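Local coordinates for protein CocE/NonD family hydrolase (Staphylococcus aureus subsp. aureus COL, PDB 3III) that is probably a serine-type acyl or peptidyl hydrolase of the CocE/NonD family, with an alpha/beta-hydrolase fold joined to a C-terminal beta-sandwich domain, at residues A203-T211 against G455-E463; D424-R434 against F503-K514. All blocks are in the same frame, centred on the assembly; numbering follows the deposited sequence.

Contact 1: residues A203-T211 against G455-E463; sequences AFHGGIPDT and GWLRVSHRE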
loop_
_atom_site.group_PDB
_atom_site.type_symbol
_atom_site.label_atom_id
_atom_site.label_comp_id
_atom_site.label_asym_id
_atom_site.label_seq_id
_atom_site.Cartn_x
_atom_site.Cartn_y
_atom_site.Cartn_z
ATOM N N ALA A 203 -8.210 -4.807 -6.979
ATOM C CA ALA A 203 -9.297 -5.534 -7.684
ATOM C C ALA A 203 -8.770 -6.751 -8.488
ATOM O O ALA A 203 -9.415 -7.801 -8.572
ATOM C CB ALA A 203 -10.154 -4.556 -8.589
ATOM N N PHE A 204 -7.585 -6.594 -9.082
ATOM C CA PHE A 204 -6.950 -7.632 -9.864
ATOM C C PHE A 204 -5.458 -7.535 -9.684
ATOM O O PHE A 204 -4.884 -6.464 -9.541
ATOM C CB PHE A 204 -7.233 -7.502 -11.384
ATOM C CG PHE A 204 -8.714 -7.393 -11.744
ATOM C CD1 PHE A 204 -9.459 -8.523 -12.176
ATOM C CD2 PHE A 204 -9.354 -6.167 -11.655
ATOM C CE1 PHE A 204 -10.807 -8.427 -12.445
ATOM C CE2 PHE A 204 -10.687 -6.067 -11.982
ATOM C CZ PHE A 204 -11.416 -7.209 -12.352
ATOM N N HIS A 205 -4.811 -8.667 -9.697
ATOM C CA HIS A 205 -3.352 -8.677 -9.763
ATOM C C HIS A 205 -2.931 -9.248 -11.086
ATOM O O HIS A 205 -3.202 -10.396 -11.371
ATOM C CB HIS A 205 -2.781 -9.488 -8.622
ATOM C CG HIS A 205 -3.147 -8.956 -7.298
ATOM N ND1 HIS A 205 -4.056 -9.586 -6.481
ATOM C CD2 HIS A 205 -2.779 -7.819 -6.659
ATOM C CE1 HIS A 205 -4.209 -8.873 -5.380
ATOM N NE2 HIS A 205 -3.438 -7.806 -5.456
ATOM N N GLY A 206 -2.288 -8.422 -11.922
ATOM C CA GLY A 206 -1.931 -8.914 -13.261
ATOM C C GLY A 206 -3.124 -9.349 -14.067
ATOM O O GLY A 206 -3.013 -10.184 -14.962
ATOM N N GLY A 207 -4.292 -8.753 -13.792
ATOM C CA GLY A 207 -5.494 -9.212 -14.459
ATOM C C GLY A 207 -6.242 -10.357 -13.766
ATOM O O GLY A 207 -7.350 -10.739 -14.216
ATOM N N ILE A 208 -5.665 -10.951 -12.718
ATOM C CA ILE A 208 -6.332 -12.098 -12.031
ATOM C C ILE A 208 -7.146 -11.470 -10.875
ATOM O O ILE A 208 -6.542 -10.835 -10.002
ATOM C CB ILE A 208 -5.307 -13.111 -11.435
ATOM C CG1 ILE A 208 -4.250 -13.530 -12.458
ATOM C CG2 ILE A 208 -6.027 -14.367 -10.820
ATOM C CD1 ILE A 208 -3.093 -14.440 -11.842
ATOM N N PRO A 209 -8.476 -11.699 -10.809
ATOM C CA PRO A 209 -9.301 -11.082 -9.785
ATOM C C PRO A 209 -8.986 -11.535 -8.368
ATOM O O PRO A 209 -8.782 -12.719 -8.127
ATOM C CB PRO A 209 -10.731 -11.444 -10.172
ATOM C CG PRO A 209 -10.619 -12.555 -11.079
ATOM C CD PRO A 209 -9.232 -12.610 -11.660
ATOM N N ASP A 210 -8.921 -10.576 -7.454
ATOM C CA ASP A 210 -8.721 -10.868 -6.044
ATOM C C ASP A 210 -10.075 -11.325 -5.515
ATOM O O ASP A 210 -11.031 -10.553 -5.447
ATOM C CB ASP A 210 -8.234 -9.669 -5.299
ATOM C CG ASP A 210 -8.031 -9.935 -3.757
ATOM O OD1 ASP A 210 -8.188 -11.097 -3.320
ATOM O OD2 ASP A 210 -7.819 -8.946 -2.985
ATOM N N THR A 211 -10.140 -12.567 -5.104
ATOM C CA THR A 211 -11.361 -13.138 -4.542
ATOM C C THR A 211 -11.329 -13.134 -2.990
ATOM O O THR A 211 -12.280 -13.600 -2.294
ATOM C CB THR A 211 -11.538 -14.547 -5.030
ATOM O OG1 THR A 211 -10.449 -15.361 -4.572
ATOM C CG2 THR A 211 -11.661 -14.565 -6.546
ATOM N N GLY A 455 4.628 -11.605 -7.570
ATOM C CA GLY A 455 3.930 -11.035 -8.730
ATOM C C GLY A 455 2.971 -12.010 -9.411
ATOM O O GLY A 455 3.045 -13.211 -9.184
ATOM N N TRP A 456 2.096 -11.480 -10.258
ATOM C CA TRP A 456 1.035 -12.253 -10.923
ATOM C C TRP A 456 0.801 -11.817 -12.361
ATOM O O TRP A 456 0.916 -10.627 -12.692
ATOM C CB TRP A 456 -0.284 -12.043 -10.206
ATOM C CG TRP A 456 -0.333 -12.384 -8.759
ATOM C CD1 TRP A 456 -0.817 -13.551 -8.212
ATOM C CD2 TRP A 456 -0.012 -11.538 -7.664
ATOM N NE1 TRP A 456 -0.751 -13.497 -6.856
ATOM C CE2 TRP A 456 -0.284 -12.267 -6.480
ATOM C CE3 TRP A 456 0.487 -10.237 -7.558
ATOM C CZ2 TRP A 456 -0.061 -11.733 -5.194
ATOM C CZ3 TRP A 456 0.732 -9.723 -6.303
ATOM C CH2 TRP A 456 0.439 -10.484 -5.124
ATOM N N LEU A 457 0.397 -12.736 -13.228
ATOM C CA LEU A 457 -0.090 -12.323 -14.530
ATOM C C LEU A 457 -1.062 -13.338 -15.151
ATOM O O LEU A 457 -0.780 -14.500 -15.188
ATOM C CB LEU A 457 1.074 -12.150 -15.496
ATOM C CG LEU A 457 0.707 -11.623 -16.903
ATOM C CD1 LEU A 457 0.192 -10.150 -16.813
ATOM C CD2 LEU A 457 1.901 -11.770 -17.883
ATOM N N ARG A 458 -2.161 -12.844 -15.690
ATOM C CA ARG A 458 -3.035 -13.618 -16.562
ATOM C C ARG A 458 -2.502 -13.382 -17.980
ATOM O O ARG A 458 -2.349 -12.238 -18.470
ATOM C CB ARG A 458 -4.485 -13.191 -16.357
ATOM C CG ARG A 458 -5.497 -13.913 -17.268
ATOM C CD ARG A 458 -6.909 -13.718 -16.765
ATOM N NE ARG A 458 -7.163 -14.546 -15.590
ATOM C CZ ARG A 458 -8.305 -14.606 -14.935
ATOM N NH1 ARG A 458 -9.352 -13.889 -15.302
ATOM N NH2 ARG A 458 -8.397 -15.386 -13.879
ATOM N N VAL A 459 -2.111 -14.474 -18.620
ATOM C CA VAL A 459 -1.345 -14.384 -19.868
ATOM C C VAL A 459 -2.132 -13.729 -21.015
ATOM O O VAL A 459 -1.557 -13.042 -21.851
ATOM C CB VAL A 459 -0.727 -15.786 -20.208
ATOM C CG1 VAL A 459 -0.089 -15.833 -21.607
ATOM C CG2 VAL A 459 0.293 -16.155 -19.096
ATOM N N SER A 460 -3.451 -13.886 -21.052
ATOM C CA SER A 460 -4.251 -13.133 -22.041
ATOM C C SER A 460 -4.130 -11.590 -21.850
ATOM O O SER A 460 -4.394 -10.825 -22.773
ATOM C CB SER A 460 -5.719 -13.549 -22.027
ATOM O OG SER A 460 -6.315 -13.170 -20.823
ATOM N N HIS A 461 -3.641 -11.164 -20.691
ATOM C CA HIS A 461 -3.398 -9.738 -20.406
ATOM C C HIS A 461 -1.951 -9.294 -20.572
ATOM O O HIS A 461 -1.554 -8.211 -20.095
ATOM C CB HIS A 461 -3.829 -9.472 -18.965
ATOM C CG HIS A 461 -5.309 -9.532 -18.766
ATOM N ND1 HIS A 461 -6.016 -8.572 -18.056
ATOM C CD2 HIS A 461 -6.224 -10.421 -19.212
ATOM C CE1 HIS A 461 -7.298 -8.892 -18.051
ATOM N NE2 HIS A 461 -7.455 -10.007 -18.753
ATOM N N ARG A 462 -1.142 -10.111 -21.217
ATOM C CA ARG A 462 0.313 -9.849 -21.296
ATOM C C ARG A 462 0.777 -8.615 -22.088
ATOM O O ARG A 462 1.970 -8.252 -22.050
ATOM C CB ARG A 462 1.016 -11.065 -21.935
ATOM C CG ARG A 462 0.649 -11.281 -23.387
ATOM C CD ARG A 462 1.180 -12.655 -23.891
ATOM N NE ARG A 462 0.757 -12.946 -25.276
ATOM C CZ ARG A 462 -0.444 -13.398 -25.642
ATOM N NH1 ARG A 462 -1.404 -13.652 -24.759
ATOM N NH2 ARG A 462 -0.682 -13.600 -26.911
ATOM N N GLU A 463 -0.080 -8.040 -22.899
ATOM C CA GLU A 463 0.399 -7.023 -23.843
ATOM C C GLU A 463 0.919 -5.797 -23.078
ATOM O O GLU A 463 0.216 -5.215 -22.238
ATOM C CB GLU A 463 -0.727 -6.558 -24.795
ATOM C CG GLU A 463 -0.214 -5.482 -25.841
ATOM C CD GLU A 463 -1.320 -4.831 -26.693
ATOM O OE1 GLU A 463 -2.504 -4.866 -26.305
ATOM O OE2 GLU A 463 -0.991 -4.217 -27.726
#

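Contact 2: residues D424-R434 against F503-K514; sequences DLFAGIKKLDR and FKQGETLEVVVK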
loop_
_atom_site.group_PDB
_atom_site.type_symbol
_atom_site.label_atom_id
_atom_site.label_comp_id
_atom_site.label_asym_id
_atom_site.label_seq_id
_atom_site.Cartn_x
_atom_site.Cartn_y
_atom_site.Cartn_z
ATOM N N ASP A 424 -3.102 -18.451 -15.704
ATOM C CA ASP A 424 -2.820 -17.614 -14.576
ATOM C C ASP A 424 -1.477 -18.029 -13.994
ATOM O O ASP A 424 -1.349 -19.141 -13.486
ATOM C CB ASP A 424 -3.943 -17.728 -13.523
ATOM C CG ASP A 424 -5.223 -16.991 -13.957
ATOM O OD1 ASP A 424 -5.081 -16.004 -14.697
ATOM O OD2 ASP A 424 -6.342 -17.344 -13.506
ATOM N N LEU A 425 -0.505 -17.092 -14.022
ATOM C CA LEU A 425 0.851 -17.362 -13.558
ATOM C C LEU A 425 1.100 -16.586 -12.245
ATOM O O LEU A 425 0.790 -15.386 -12.129
ATOM C CB LEU A 425 1.880 -16.942 -14.592
ATOM C CG LEU A 425 1.851 -17.534 -16.016
ATOM C CD1 LEU A 425 2.881 -16.836 -16.954
ATOM C CD2 LEU A 425 2.133 -18.985 -15.947
ATOM N N PHE A 426 1.627 -17.320 -11.279
ATOM C CA PHE A 426 1.930 -16.836 -9.957
ATOM C C PHE A 426 3.434 -16.937 -9.825
ATOM O O PHE A 426 4.006 -18.011 -9.953
ATOM C CB PHE A 426 1.256 -17.720 -8.913
ATOM C CG PHE A 426 -0.276 -17.623 -8.905
ATOM C CD1 PHE A 426 -0.926 -16.961 -7.911
ATOM C CD2 PHE A 426 -1.043 -18.215 -9.905
ATOM C CE1 PHE A 426 -2.339 -16.820 -7.887
ATOM C CE2 PHE A 426 -2.459 -18.121 -9.874
ATOM C CZ PHE A 426 -3.114 -17.453 -8.872
ATOM N N ALA A 427 4.078 -15.800 -9.659
ATOM C CA ALA A 427 5.531 -15.732 -9.482
ATOM C C ALA A 427 5.892 -15.342 -8.086
ATOM O O ALA A 427 5.185 -14.568 -7.397
ATOM C CB ALA A 427 6.138 -14.788 -10.447
ATOM N N GLY A 428 7.031 -15.877 -7.643
ATOM C CA GLY A 428 7.603 -15.497 -6.409
ATOM C C GLY A 428 9.111 -15.522 -6.368
ATOM O O GLY A 428 9.761 -16.295 -7.092
ATOM N N ILE A 429 9.663 -14.613 -5.558
ATOM C CA ILE A 429 11.093 -14.605 -5.245
ATOM C C ILE A 429 11.239 -14.989 -3.788
ATOM O O ILE A 429 10.567 -14.393 -2.910
ATOM C CB ILE A 429 11.702 -13.219 -5.433
ATOM C CG1 ILE A 429 11.383 -12.696 -6.833
ATOM C CG2 ILE A 429 13.292 -13.235 -5.145
ATOM C CD1 ILE A 429 11.930 -13.619 -7.989
ATOM N N LYS A 430 12.114 -15.962 -3.528
ATOM C CA LYS A 430 12.408 -16.440 -2.150
ATOM C C LYS A 430 13.922 -16.299 -1.912
ATOM O O LYS A 430 14.715 -16.286 -2.871
ATOM C CB LYS A 430 12.017 -17.919 -1.979
ATOM C CG LYS A 430 10.565 -18.199 -2.144
ATOM C CD LYS A 430 10.177 -19.642 -1.961
ATOM C CE LYS A 430 8.646 -19.753 -1.939
ATOM N NZ LYS A 430 8.007 -19.105 -0.743
ATOM N N LYS A 431 14.299 -16.204 -0.640
ATOM C CA LYS A 431 15.678 -16.253 -0.210
ATOM C C LYS A 431 15.832 -17.488 0.610
ATOM O O LYS A 431 14.947 -17.767 1.460
ATOM C CB LYS A 431 16.045 -15.063 0.666
ATOM C CG LYS A 431 17.562 -15.136 1.053
ATOM C CD LYS A 431 18.124 -13.855 1.613
ATOM C CE LYS A 431 18.244 -13.823 3.102
ATOM N NZ LYS A 431 19.187 -12.812 3.642
ATOM N N LEU A 432 16.916 -18.242 0.350
ATOM C CA LEU A 432 17.222 -19.435 1.075
ATOM C C LEU A 432 18.567 -19.201 1.770
ATOM O O LEU A 432 19.488 -18.630 1.168
ATOM C CB LEU A 432 17.321 -20.662 0.170
ATOM C CG LEU A 432 16.275 -20.931 -0.910
ATOM C CD1 LEU A 432 16.566 -22.298 -1.561
ATOM C CD2 LEU A 432 14.902 -20.919 -0.273
ATOM N N ASP A 433 18.661 -19.621 3.028
ATOM C CA ASP A 433 19.839 -19.272 3.824
ATOM C C ASP A 433 20.938 -20.253 3.423
ATOM O O ASP A 433 20.721 -21.069 2.535
ATOM C CB ASP A 433 19.580 -19.258 5.342
ATOM C CG ASP A 433 19.089 -20.565 5.878
ATOM O OD1 ASP A 433 19.370 -21.637 5.284
ATOM O OD2 ASP A 433 18.406 -20.519 6.930
ATOM N N ARG A 434 22.094 -20.168 4.077
ATOM C CA ARG A 434 23.218 -21.031 3.755
ATOM C C ARG A 434 22.974 -22.500 4.070
ATOM O O ARG A 434 23.705 -23.318 3.602
ATOM C CB ARG A 434 24.458 -20.576 4.464
ATOM C CG ARG A 434 24.950 -19.232 4.007
ATOM C CD ARG A 434 25.756 -18.582 5.117
ATOM N NE ARG A 434 26.463 -17.416 4.593
ATOM C CZ ARG A 434 26.830 -16.392 5.322
ATOM N NH1 ARG A 434 26.570 -16.380 6.628
ATOM N NH2 ARG A 434 27.458 -15.385 4.752
ATOM N N PHE A 503 21.221 -10.477 0.034
ATOM C CA PHE A 503 21.551 -11.888 -0.133
ATOM C C PHE A 503 23.016 -11.979 0.210
ATOM O O PHE A 503 23.851 -11.417 -0.503
ATOM C CB PHE A 503 21.255 -12.362 -1.599
ATOM C CG PHE A 503 19.811 -12.366 -1.946
ATOM C CD1 PHE A 503 19.069 -13.553 -1.908
ATOM C CD2 PHE A 503 19.143 -11.188 -2.224
ATOM C CE1 PHE A 503 17.727 -13.559 -2.198
ATOM C CE2 PHE A 503 17.774 -11.188 -2.502
ATOM C CZ PHE A 503 17.067 -12.355 -2.479
ATOM N N LYS A 504 23.350 -12.593 1.343
ATOM C CA LYS A 504 24.741 -12.747 1.751
ATOM C C LYS A 504 25.436 -13.795 0.915
ATOM O O LYS A 504 24.805 -14.655 0.355
ATOM C CB LYS A 504 24.856 -13.143 3.229
ATOM C CG LYS A 504 24.252 -12.128 4.251
ATOM C CD LYS A 504 24.294 -12.785 5.665
ATOM C CE LYS A 504 24.117 -11.780 6.785
ATOM N NZ LYS A 504 24.362 -12.456 8.124
ATOM N N GLN A 505 26.767 -13.730 0.852
ATOM C CA GLN A 505 27.557 -14.751 0.207
ATOM C C GLN A 505 27.118 -16.094 0.725
ATOM O O GLN A 505 27.053 -16.286 1.950
ATOM C CB GLN A 505 29.061 -14.557 0.575
ATOM C CG GLN A 505 29.932 -15.722 0.080
ATOM C CD GLN A 505 31.380 -15.520 0.490
ATOM O OE1 GLN A 505 31.671 -14.874 1.524
ATOM N NE2 GLN A 505 32.294 -16.081 -0.295
ATOM N N GLY A 506 26.828 -17.032 -0.187
ATOM C CA GLY A 506 26.356 -18.352 0.217
ATOM C C GLY A 506 24.861 -18.513 0.287
ATOM O O GLY A 506 24.339 -19.638 0.364
ATOM N N GLU A 507 24.135 -17.394 0.280
ATOM C CA GLU A 507 22.679 -17.445 0.281
ATOM C C GLU A 507 22.166 -17.554 -1.153
ATOM O O GLU A 507 22.893 -17.256 -2.084
ATOM C CB GLU A 507 22.098 -16.229 1.027
ATOM C CG GLU A 507 22.412 -16.291 2.555
ATOM C CD GLU A 507 21.694 -15.263 3.421
ATOM O OE1 GLU A 507 21.582 -14.071 3.050
ATOM O OE2 GLU A 507 21.273 -15.669 4.533
ATOM N N THR A 508 20.906 -17.950 -1.312
ATOM C CA THR A 508 20.336 -18.250 -2.632
ATOM C C THR A 508 19.080 -17.471 -2.917
ATOM O O THR A 508 18.242 -17.330 -2.052
ATOM C CB THR A 508 20.001 -19.725 -2.637
ATOM O OG1 THR A 508 21.233 -20.445 -2.428
ATOM C CG2 THR A 508 19.313 -20.195 -3.994
ATOM N N LEU A 509 18.925 -17.016 -4.144
ATOM C CA LEU A 509 17.665 -16.478 -4.617
ATOM C C LEU A 509 17.012 -17.547 -5.424
ATOM O O LEU A 509 17.669 -18.254 -6.253
ATOM C CB LEU A 509 17.928 -15.217 -5.472
ATOM C CG LEU A 509 16.704 -14.566 -6.131
ATOM C CD1 LEU A 509 16.946 -13.038 -6.399
ATOM C CD2 LEU A 509 16.297 -15.273 -7.408
ATOM N N GLU A 510 15.724 -17.700 -5.198
ATOM C CA GLU A 510 14.932 -18.701 -5.893
ATOM C C GLU A 510 13.720 -18.048 -6.523
ATOM O O GLU A 510 12.962 -17.341 -5.854
ATOM C CB GLU A 510 14.478 -19.789 -4.945
ATOM C CG GLU A 510 13.729 -20.947 -5.624
ATOM C CD GLU A 510 13.213 -21.961 -4.601
ATOM O OE1 GLU A 510 12.873 -21.564 -3.454
ATOM O OE2 GLU A 510 13.154 -23.150 -4.934
ATOM N N VAL A 511 13.566 -18.261 -7.824
ATOM C CA VAL A 511 12.352 -17.923 -8.516
ATOM C C VAL A 511 11.438 -19.146 -8.493
ATOM O O VAL A 511 11.871 -20.230 -8.853
ATOM C CB VAL A 511 12.623 -17.623 -10.006
ATOM C CG1 VAL A 511 11.292 -17.605 -10.761
ATOM C CG2 VAL A 511 13.326 -16.348 -10.154
ATOM N N VAL A 512 10.153 -18.952 -8.188
ATOM C CA VAL A 512 9.159 -20.008 -8.224
ATOM C C VAL A 512 8.053 -19.540 -9.185
ATOM O O VAL A 512 7.639 -18.385 -9.131
ATOM C CB VAL A 512 8.519 -20.220 -6.850
ATOM C CG1 VAL A 512 7.408 -21.277 -6.914
ATOM C CG2 VAL A 512 9.582 -20.558 -5.789
ATOM N N VAL A 513 7.583 -20.438 -10.050
ATOM C CA VAL A 513 6.454 -20.179 -10.916
ATOM C C VAL A 513 5.446 -21.302 -10.687
ATOM O O VAL A 513 5.805 -22.506 -10.692
ATOM C CB VAL A 513 6.884 -20.065 -12.392
ATOM C CG1 VAL A 513 5.625 -19.752 -13.297
ATOM C CG2 VAL A 513 7.947 -19.015 -12.576
ATOM N N LYS A 514 4.167 -20.956 -10.581
ATOM C CA LYS A 514 3.181 -21.919 -10.143
ATOM C C LYS A 514 1.807 -21.509 -10.668
ATOM O O LYS A 514 1.588 -20.350 -11.039
ATOM C CB LYS A 514 3.176 -21.834 -8.596
ATOM C CG LYS A 514 2.501 -22.969 -7.910
ATOM C CD LYS A 514 2.606 -22.790 -6.394
ATOM C CE LYS A 514 2.159 -24.028 -5.708
ATOM N NZ LYS A 514 1.637 -23.788 -4.349
HETATM O O HOH W 1 20.278 -14.076 6.347
HETATM O O HOH W 2 21.723 -21.237 -0.008
HETATM O O HOH W 3 22.449 -17.800 5.583
#

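Contact 1: residues A203-T211 against G455-E463
H205, G206 and I208 of a tight beta hairpin, closed by a type I' turn from H205 to I208, press against W456, L457 and R458 at the end of strand 447-458. The hairpin follows helix 198-203 in the part of the chain related to the S15 peptidase catalytic domain, and the strand belongs to the C-terminal beta domain, which makes this an interdomain contact.

One backbone hydrogen bond crosses: R458 N gives to G206 O at 2.9 Å, almost straight (173°). Beside it, G206 CA sends a CH toward W456 O at 3.4 Å. G206 and G207 have positive phi, and with no side chains they let the turn lie close, G206 against the W456-L457 backbone and G207 CA against H461 ND1 (3.7 Å), a ring held from its far side by E481.

The aromatic contribution is a face-to-face stack of the H205 ring on the six-membered ring of W456, centroids 4.4 Å apart and planes inclined at 29°. The two side chains run the same way; H205 CB also sits over the indole face, toward its rim, 3.5 Å from W456 CE3. Outside partners fix both groups: H533 and the G272 carbonyl hold the imidazole, E517 the indole NE1.

Apolar contact comes from I208, whose CD1 reaches W456 CB at 4.0 Å while CG1 lies against R458 CB. R458 leaves the strand with CG opposite the backbone N (chi1 178°), then bends at chi3, bringing the guanidinium across P209 at about a right angle. D424 takes its NE in a salt bridge. The guanidinium lies with one face toward G207 O, and NH2 ends 3.7 Å from P209 CD.

Contact 2: residues D424-R434 against F503-K514
Two neighbouring strands of a five-stranded antiparallel sheet in the C-terminal domain pair here, F426 to L432 against K514 to T508, their axes 4.7 Å apart. Hydrogen-bonded pairs F426-K514, G428-V512, K430-E510 and L432-T508 each exchange two backbone bonds; between them, CA-H...O contacts join the strands.

On the face bearing I429, L509 and V511, I429 spreads its branches: CG2 meets L509 CG and CD1 meets V511 CG2, both at 3.8 Å. The other face carries K430 and E510 side by side, K430 CD packing 3.6 Å from E510 OE1; K430 NZ itself goes to E438 and Q451, and the E510 carboxylate has its main polar partner in S394.

Near the turn end of the strand, K431 slides past F503 in the opposite direction, bent at chi3, its CD over the ring off-centre. NZ then bridges to E507 OE1 at 2.8 Å from above the carboxylate plane, while K504 N reaches that oxygen from the other face. D339 shares the lysine charge, and a water links NZ to E507 OE2.

R434 grips Q505 O side-on through NE (2.9 Å) and NH2 (3.0 Å), the oxygen in the guanidinium plane. Another water joins D433 O, G506 O and T508 OG1, which also bonds to T398 OG1. The type II turn K504-E507, with G506 at positive phi, carries the chain from one sheet to the other, as connections between the facing sheets of a beta sandwich do.

Strands 447-458 and 424-432 lie next to each other in one sheet, so the two contacts share it: in contact 1 a hairpin of the probable catalytic domain packs on the end of one strand, and contact 2 is part of the sheet itself. They meet where the strands pair, with a probable G455 O to A427 N hydrogen bond, W456 packed on F426 and V459 on L425. Both are largely buried, but contact 2 runs out at R434 and Q505 to an exposed, watered end. Contact 1 is small and heterogeneous, relying on a ring stack, glycine-enabled closeness and a single backbone bond across domains; contact 2 buries over twice the area through repeated backbone pairing within one domain, with charges gathered at its turn.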